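Local coordinates for protein 11S globulin (Wrightia tinctoria, PDB 5WXU) that probably serves as a seed storage protein, assembling as a hexamer of two-cupin subunits, and binds the plant hormone auxin (indole-3-acetic acid), at residues Arg73-Gln76 and Ile80-Thr83; Ser65-Pro70 and Leu220-Val225. All coordinates share one frame; numbering follows the deposited sequence.

Contact 1: residues Arg73-Gln76 and Ile80-Thr83; sequences RELQ and IDAT
Leu75 and Ile80 meet through both backbone and side chain where the short helix 73-78 gives way to the strand 80-87. The polar part is a single hydrogen bond: the amide of Ile80 donates to the carbonyl oxygen of Leu75, with N to O at 3.1 Å. It is close to straight, 164° at the hydrogen, while the donor stands 17° from the carbonyl plane. The bond reaches from Leu75 to the residue five places later, across the turn at the C-terminal end of the helix, where the chain swings off into the strand.

Within the cupin fold, that strand belongs to the antiparallel sheet of the N-terminal domain, between 63-67 and 178-185, and the helix sits at its leading end. Side-chain packing supplies the rest. The two side chains cross at about a right angle, the CD1 methyl of Ile80 lying 3.8 Å from CG of Leu75. Ile80 carries CG1 between its backbone N and carbonyl carbon (chi1 62°), which turns CG1 to the Leu75 side, and CD1 beyond it rests against the leucine. Leu75 also lies against main chain: Leu75 CD2 is 3.7 Å from Ile80 O, and Leu75 CD2 is 4.2 Å from Ala82 N. With an alanine in place of Leu75, the Ile80 CD1 methyl would probably lose its leucine partner, opening a gap beside the start of the strand.

On the strand, Ile80 and Ala82 both touch Ile183 of strand 178-185, and Ala82 also meets Leu385 in the strand 385-388.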
ATOM      1  N   ARG B  73      22.822 -11.651 -27.410  1.00 21.52           N
ATOM      2  CA  ARG B  73      22.602 -10.252 -27.055  1.00 25.72           C
ATOM      3  C   ARG B  73      21.107  -9.952 -26.731  1.00 22.76           C
ATOM      4  O   ARG B  73      20.825  -9.242 -25.755  1.00 24.00           O
ATOM      5  CB  ARG B  73      23.132  -9.313 -28.145  1.00 30.51           C
ATOM      6  CG  ARG B  73      24.596  -8.961 -27.956  1.00 35.69           C
ATOM      7  CD  ARG B  73      25.071  -7.884 -28.903  1.00 42.50           C
ATOM      8  NE  ARG B  73      24.624  -6.499 -28.624  1.00 46.36           N
ATOM      9  CZ  ARG B  73      24.991  -5.735 -27.588  1.00 49.61           C
ATOM     10  NH1 ARG B  73      25.793  -6.193 -26.641  1.00 58.92           N
ATOM     11  NH2 ARG B  73      24.540  -4.494 -27.475  1.00 43.34           N
ATOM     12  N   GLU B  74      20.199 -10.494 -27.533  1.00 22.85           N
ATOM     13  CA  GLU B  74      18.739 -10.363 -27.281  1.00 25.53           C
ATOM     14  C   GLU B  74      18.354 -10.762 -25.830  1.00 24.59           C
ATOM     15  O   GLU B  74      17.661  -9.998 -25.118  1.00 20.45           O
ATOM     16  CB  GLU B  74      17.877 -11.209 -28.198  1.00 26.57           C
ATOM     17  CG  GLU B  74      17.776 -10.795 -29.652  1.00 32.96           C
ATOM     18  CD  GLU B  74      18.929 -11.276 -30.537  1.00 37.97           C
ATOM     19  OE1 GLU B  74      19.985 -11.747 -30.019  1.00 39.63           O
ATOM     20  OE2 GLU B  74      18.775 -11.161 -31.752  1.00 35.34           O
ATOM     21  N   LEU B  75      18.766 -11.966 -25.445  1.00 20.49           N
ATOM     22  CA  LEU B  75      18.432 -12.538 -24.134  1.00 21.92           C
ATOM     23  C   LEU B  75      19.118 -11.802 -23.006  1.00 23.04           C
ATOM     24  O   LEU B  75      18.519 -11.594 -21.919  1.00 21.96           O
ATOM     25  CB  LEU B  75      18.763 -14.028 -24.053  1.00 23.13           C
ATOM     26  CG  LEU B  75      17.621 -14.967 -24.384  1.00 23.20           C
ATOM     27  CD1 LEU B  75      17.279 -14.903 -25.826  1.00 25.78           C
ATOM     28  CD2 LEU B  75      17.849 -16.420 -24.014  1.00 22.55           C
ATOM     29  N   GLN B  76      20.387 -11.425 -23.215  1.00 20.80           N
ATOM     30  CA  GLN B  76      21.095 -10.665 -22.198  1.00 23.97           C
ATOM     31  C   GLN B  76      20.463  -9.322 -21.980  1.00 20.82           C
ATOM     32  O   GLN B  76      20.392  -8.904 -20.831  1.00 22.39           O
ATOM     33  CB  GLN B  76      22.542 -10.430 -22.573  1.00 28.51           C
ATOM     34  CG  GLN B  76      23.297 -11.710 -22.707  1.00 33.37           C
ATOM     35  CD  GLN B  76      24.297 -11.926 -21.632  1.00 41.48           C
ATOM     36  OE1 GLN B  76      24.365 -13.026 -21.039  1.00 50.50           O
ATOM     37  NE2 GLN B  76      25.127 -10.914 -21.394  1.00 40.86           N
ATOM     38  N   ILE B  80      16.609 -12.464 -19.593  1.00 15.39           N
ATOM     39  CA  ILE B  80      15.823 -13.688 -19.472  1.00 18.10           C
ATOM     40  C   ILE B  80      16.586 -14.918 -19.894  1.00 18.75           C
ATOM     41  O   ILE B  80      17.563 -14.790 -20.668  1.00 20.62           O
ATOM     42  CB  ILE B  80      14.463 -13.612 -20.241  1.00 18.83           C
ATOM     43  CG1 ILE B  80      14.627 -13.417 -21.732  1.00 20.35           C
ATOM     44  CG2 ILE B  80      13.466 -12.594 -19.663  1.00 18.93           C
ATOM     45  CD1 ILE B  80      14.354 -14.763 -22.426  1.00 20.95           C
ATOM     46  N   ASP B  81      16.130 -16.068 -19.397  1.00 18.09           N
ATOM     47  CA  ASP B  81      16.429 -17.385 -20.010  1.00 21.56           C
ATOM     48  C   ASP B  81      15.160 -17.959 -20.564  1.00 20.20           C
ATOM     49  O   ASP B  81      14.050 -17.724 -20.038  1.00 20.19           O
ATOM     50  CB  ASP B  81      17.079 -18.343 -19.040  1.00 25.64           C
ATOM     51  CG  ASP B  81      18.585 -18.132 -18.994  1.00 36.06           C
ATOM     52  OD1 ASP B  81      19.191 -17.737 -20.030  1.00 46.55           O
ATOM     53  OD2 ASP B  81      19.165 -18.294 -17.932  1.00 40.32           O
ATOM     54  N   ALA B  82      15.298 -18.739 -21.646  1.00 19.43           N
ATOM     55  CA  ALA B  82      14.198 -19.424 -22.240  1.00 18.35           C
ATOM     56  C   ALA B  82      14.548 -20.909 -22.464  1.00 20.87           C
ATOM     57  O   ALA B  82      15.663 -21.265 -22.913  1.00 20.81           O
ATOM     58  CB  ALA B  82      13.809 -18.747 -23.538  1.00 18.35           C
ATOM     59  N   THR B  83      13.640 -21.757 -22.032  1.00 21.18           N
ATOM     60  CA  THR B  83      13.752 -23.210 -22.143  1.00 20.98           C
ATOM     61  C   THR B  83      12.481 -23.832 -22.642  1.00 19.42           C
ATOM     62  O   THR B  83      11.382 -23.432 -22.264  1.00 19.75           O
ATOM     63  CB  THR B  83      14.046 -23.846 -20.792  1.00 24.53           C
ATOM     64  OG1 THR B  83      15.098 -23.137 -20.155  1.00 23.56           O
ATOM     65  CG2 THR B  83      14.495 -25.331 -20.928  1.00 25.46           C
TER

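Contact 2: residues Ser65-Pro70 and Leu220-Val225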
ATOM      1  N   SER B  65      15.162 -31.266 -22.884  1.00 20.11           N
ATOM      2  CA  SER B  65      15.106 -29.818 -22.647  1.00 19.71           C
ATOM      3  C   SER B  65      15.893 -29.064 -23.645  1.00 20.59           C
ATOM      4  O   SER B  65      17.079 -29.280 -23.757  1.00 24.42           O
ATOM      5  CB  SER B  65      15.625 -29.514 -21.233  1.00 19.81           C
ATOM      6  OG  SER B  65      14.884 -30.248 -20.253  1.00 18.27           O
ATOM      7  N   GLU B  66      15.296 -28.079 -24.308  1.00 20.19           N
ATOM      8  CA  GLU B  66      15.988 -27.263 -25.298  1.00 21.71           C
ATOM      9  C   GLU B  66      16.173 -25.900 -24.728  1.00 20.09           C
ATOM     10  O   GLU B  66      15.178 -25.313 -24.211  1.00 24.34           O
ATOM     11  CB  GLU B  66      15.180 -27.161 -26.594  1.00 23.81           C
ATOM     12  CG  GLU B  66      14.801 -28.518 -27.173  1.00 27.18           C
ATOM     13  CD  GLU B  66      14.127 -28.329 -28.550  1.00 28.02           C
ATOM     14  OE1 GLU B  66      12.926 -28.077 -28.618  1.00 31.56           O
ATOM     15  OE2 GLU B  66      14.811 -28.420 -29.562  1.00 37.69           O
ATOM     16  N   ILE B  67      17.401 -25.407 -24.794  1.00 21.67           N
ATOM     17  CA  ILE B  67      17.804 -24.145 -24.191  1.00 22.55           C
ATOM     18  C   ILE B  67      18.191 -23.138 -25.230  1.00 24.04           C
ATOM     19  O   ILE B  67      19.021 -23.432 -26.118  1.00 23.50           O
ATOM     20  CB  ILE B  67      18.942 -24.373 -23.202  1.00 24.16           C
ATOM     21  CG1 ILE B  67      18.509 -25.384 -22.168  1.00 27.67           C
ATOM     22  CG2 ILE B  67      19.400 -23.047 -22.599  1.00 26.82           C
ATOM     23  CD1 ILE B  67      19.682 -25.841 -21.331  1.00 32.00           C
ATOM     24  N   TRP B  68      17.625 -21.912 -25.146  1.00 22.62           N
ATOM     25  CA  TRP B  68      18.064 -20.811 -26.022  1.00 22.94           C
ATOM     26  C   TRP B  68      19.349 -20.303 -25.459  1.00 23.17           C
ATOM     27  O   TRP B  68      19.589 -20.340 -24.216  1.00 22.25           O
ATOM     28  CB  TRP B  68      17.034 -19.671 -26.103  1.00 21.22           C
ATOM     29  CG  TRP B  68      15.883 -19.894 -27.082  1.00 20.90           C
ATOM     30  CD1 TRP B  68      15.819 -19.320 -28.258  1.00 22.27           C
ATOM     31  CD2 TRP B  68      14.724 -20.773 -26.985  1.00 20.41           C
ATOM     32  NE1 TRP B  68      14.718 -19.729 -28.932  1.00 23.53           N
ATOM     33  CE2 TRP B  68      14.007 -20.617 -28.178  1.00 21.61           C
ATOM     34  CE3 TRP B  68      14.200 -21.641 -25.989  1.00 21.01           C
ATOM     35  CZ2 TRP B  68      12.825 -21.295 -28.448  1.00 20.43           C
ATOM     36  CZ3 TRP B  68      12.999 -22.289 -26.247  1.00 23.35           C
ATOM     37  CH2 TRP B  68      12.315 -22.111 -27.467  1.00 21.73           C
ATOM     38  N   ASP B  69      20.222 -19.831 -26.348  1.00 25.09           N
ATOM     39  CA  ASP B  69      21.552 -19.394 -25.921  1.00 24.52           C
ATOM     40  C   ASP B  69      21.419 -18.190 -24.951  1.00 24.47           C
ATOM     41  O   ASP B  69      21.059 -17.110 -25.368  1.00 25.06           O
ATOM     42  CB  ASP B  69      22.357 -18.938 -27.128  1.00 26.67           C
ATOM     43  CG  ASP B  69      23.802 -18.670 -26.819  1.00 26.75           C
ATOM     44  OD1 ASP B  69      24.212 -18.463 -25.632  1.00 31.78           O
ATOM     45  OD2 ASP B  69      24.546 -18.589 -27.794  1.00 37.01           O
ATOM     46  N   PRO B  70      21.829 -18.362 -23.671  1.00 27.73           N
ATOM     47  CA  PRO B  70      21.687 -17.323 -22.637  1.00 28.85           C
ATOM     48  C   PRO B  70      22.604 -16.160 -22.832  1.00 29.03           C
ATOM     49  O   PRO B  70      22.315 -15.078 -22.297  1.00 33.31           O
ATOM     50  CB  PRO B  70      21.995 -18.045 -21.320  1.00 29.27           C
ATOM     51  CG  PRO B  70      22.699 -19.249 -21.679  1.00 30.13           C
ATOM     52  CD  PRO B  70      22.485 -19.566 -23.132  1.00 30.26           C
ATOM     53  N   LEU B 220      26.156 -24.612 -17.671  1.00 40.14           N
ATOM     54  CA  LEU B 220      24.897 -24.651 -17.003  1.00 35.82           C
ATOM     55  C   LEU B 220      25.115 -24.904 -15.522  1.00 33.11           C
ATOM     56  O   LEU B 220      25.963 -25.716 -15.110  1.00 35.00           O
ATOM     57  CB  LEU B 220      23.983 -25.734 -17.614  1.00 40.51           C
ATOM     58  CG  LEU B 220      23.642 -25.502 -19.112  1.00 41.78           C
ATOM     59  CD1 LEU B 220      23.083 -26.782 -19.707  1.00 41.04           C
ATOM     60  CD2 LEU B 220      22.655 -24.351 -19.316  1.00 46.45           C
ATOM     61  N   LEU B 221      24.322 -24.196 -14.720  1.00 28.16           N
ATOM     62  CA  LEU B 221      24.267 -24.411 -13.303  1.00 25.20           C
ATOM     63  C   LEU B 221      23.041 -25.253 -13.062  1.00 28.28           C
ATOM     64  O   LEU B 221      21.939 -24.726 -12.925  1.00 30.32           O
ATOM     65  CB  LEU B 221      24.225 -23.054 -12.593  1.00 25.97           C
ATOM     66  CG  LEU B 221      25.401 -22.086 -12.859  1.00 26.50           C
ATOM     67  CD1 LEU B 221      25.193 -20.711 -12.174  1.00 27.54           C
ATOM     68  CD2 LEU B 221      26.743 -22.692 -12.449  1.00 27.81           C
ATOM     69  N   TRP B 222      23.216 -26.571 -13.090  1.00 22.80           N
ATOM     70  CA  TRP B 222      22.144 -27.511 -13.073  1.00 23.23           C
ATOM     71  C   TRP B 222      22.628 -28.689 -12.250  1.00 25.16           C
ATOM     72  O   TRP B 222      23.605 -29.329 -12.610  1.00 27.51           O
ATOM     73  CB  TRP B 222      21.804 -27.894 -14.529  1.00 24.47           C
ATOM     74  CG  TRP B 222      20.669 -28.772 -14.775  1.00 23.24           C
ATOM     75  CD1 TRP B 222      20.328 -29.880 -14.039  1.00 25.53           C
ATOM     76  CD2 TRP B 222      19.711 -28.711 -15.869  1.00 23.65           C
ATOM     77  NE1 TRP B 222      19.217 -30.497 -14.602  1.00 27.04           N
ATOM     78  CE2 TRP B 222      18.859 -29.835 -15.745  1.00 24.52           C
ATOM     79  CE3 TRP B 222      19.562 -27.865 -16.994  1.00 24.89           C
ATOM     80  CZ2 TRP B 222      17.777 -30.069 -16.614  1.00 24.15           C
ATOM     81  CZ3 TRP B 222      18.473 -28.127 -17.917  1.00 26.73           C
ATOM     82  CH2 TRP B 222      17.601 -29.214 -17.695  1.00 27.15           C
ATOM     83  N   ASN B 223      21.983 -28.990 -11.150  1.00 20.92           N
ATOM     84  CA  ASN B 223      22.564 -29.896 -10.206  1.00 25.13           C
ATOM     85  C   ASN B 223      21.506 -30.563  -9.315  1.00 23.32           C
ATOM     86  O   ASN B 223      20.491 -29.952  -8.965  1.00 22.04           O
ATOM     87  CB  ASN B 223      23.410 -28.955  -9.284  1.00 32.37           C
ATOM     88  CG  ASN B 223      24.262 -29.672  -8.287  1.00 37.65           C
ATOM     89  OD1 ASN B 223      24.985 -30.623  -8.650  1.00 44.04           O
ATOM     90  ND2 ASN B 223      24.229 -29.208  -6.997  1.00 35.33           N
ATOM     91  N   ASN B 224      21.737 -31.824  -8.938  1.00 20.79           N
ATOM     92  CA  ASN B 224      21.025 -32.492  -7.892  1.00 19.96           C
ATOM     93  C   ASN B 224      21.583 -31.995  -6.538  1.00 19.94           C
ATOM     94  O   ASN B 224      22.758 -32.282  -6.175  1.00 20.30           O
ATOM     95  CB  ASN B 224      21.219 -34.028  -7.990  1.00 21.76           C
ATOM     96  CG  ASN B 224      20.578 -34.794  -6.864  1.00 20.10           C
ATOM     97  OD1 ASN B 224      20.180 -34.255  -5.837  1.00 20.90           O
ATOM     98  ND2 ASN B 224      20.476 -36.146  -7.041  1.00 18.46           N
ATOM     99  N   VAL B 225      20.780 -31.249  -5.795  1.00 18.20           N
ATOM    100  CA  VAL B 225      21.275 -30.604  -4.545  1.00 19.61           C
ATOM    101  C   VAL B 225      21.725 -31.507  -3.428  1.00 21.13           C
ATOM    102  O   VAL B 225      22.426 -31.027  -2.501  1.00 22.19           O
ATOM    103  CB  VAL B 225      20.227 -29.588  -3.917  1.00 20.36           C
ATOM    104  CG1 VAL B 225      19.912 -28.528  -4.890  1.00 24.23           C
ATOM    105  CG2 VAL B 225      19.011 -30.193  -3.330  1.00 24.04           C
TER
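Ile67 and Leu220 point their ends at each other, and the CD1 methyl of Ile67 faces the fork of the leucine: CD1 and CD2 of Leu220 each lie 3.9 Å from it. The isoleucine gets there by an extended chain, its CD1 carried far from the strand by a chi2 of 169°. That same methyl also approaches the rim of the Trp222 indole, 4.3 Å from CZ3.

Trp222 presents its six-membered ring edge-on. With CG anti to the backbone N (chi1 -176°), the indole reaches across toward strand 63-67, and its CH2 comes 3.9 Å from OG of Ser65. This oxygen lies in the plane of the ring, at its edge, in a van der Waals approach; its hydrogen bonds are made with His85 and His60. Phe201 stacks on the indole, while Ile58 of strand 56-60 touches Ile67, Leu220 and Trp222 alike.

No hydrogen bond joins the two segments, so side chains alone bridge backbones that stay 12.1 Å apart at their nearest CA atoms, Ser65 and Trp222. They link strands of the two sheets of the N-terminal cupin domain near the sheet edges, within the sheet-on-sheet architecture of the cupin beta-barrel.

Contacts 1 and 2 lie in the N-terminal cupin domain, their centres 13 Å apart, and meet on one antiparallel sheet in which strands 63-67 and 80-87 are neighbours. Along the chain, strand 63-67 comes first, then helix 73-78 and strand 80-87; residues 220-225 follow much later, so contact 1 is nested within the loop that contact 2 closes. The two are joined directly by a probable backbone hydrogen bond, the N of Trp68 lying 3.0 Å from the O of Ala82. Contact 1 therefore ties a helix to the strand that directly follows it, while contact 2 brings a distant strand of the second sheet to the same region of the domain.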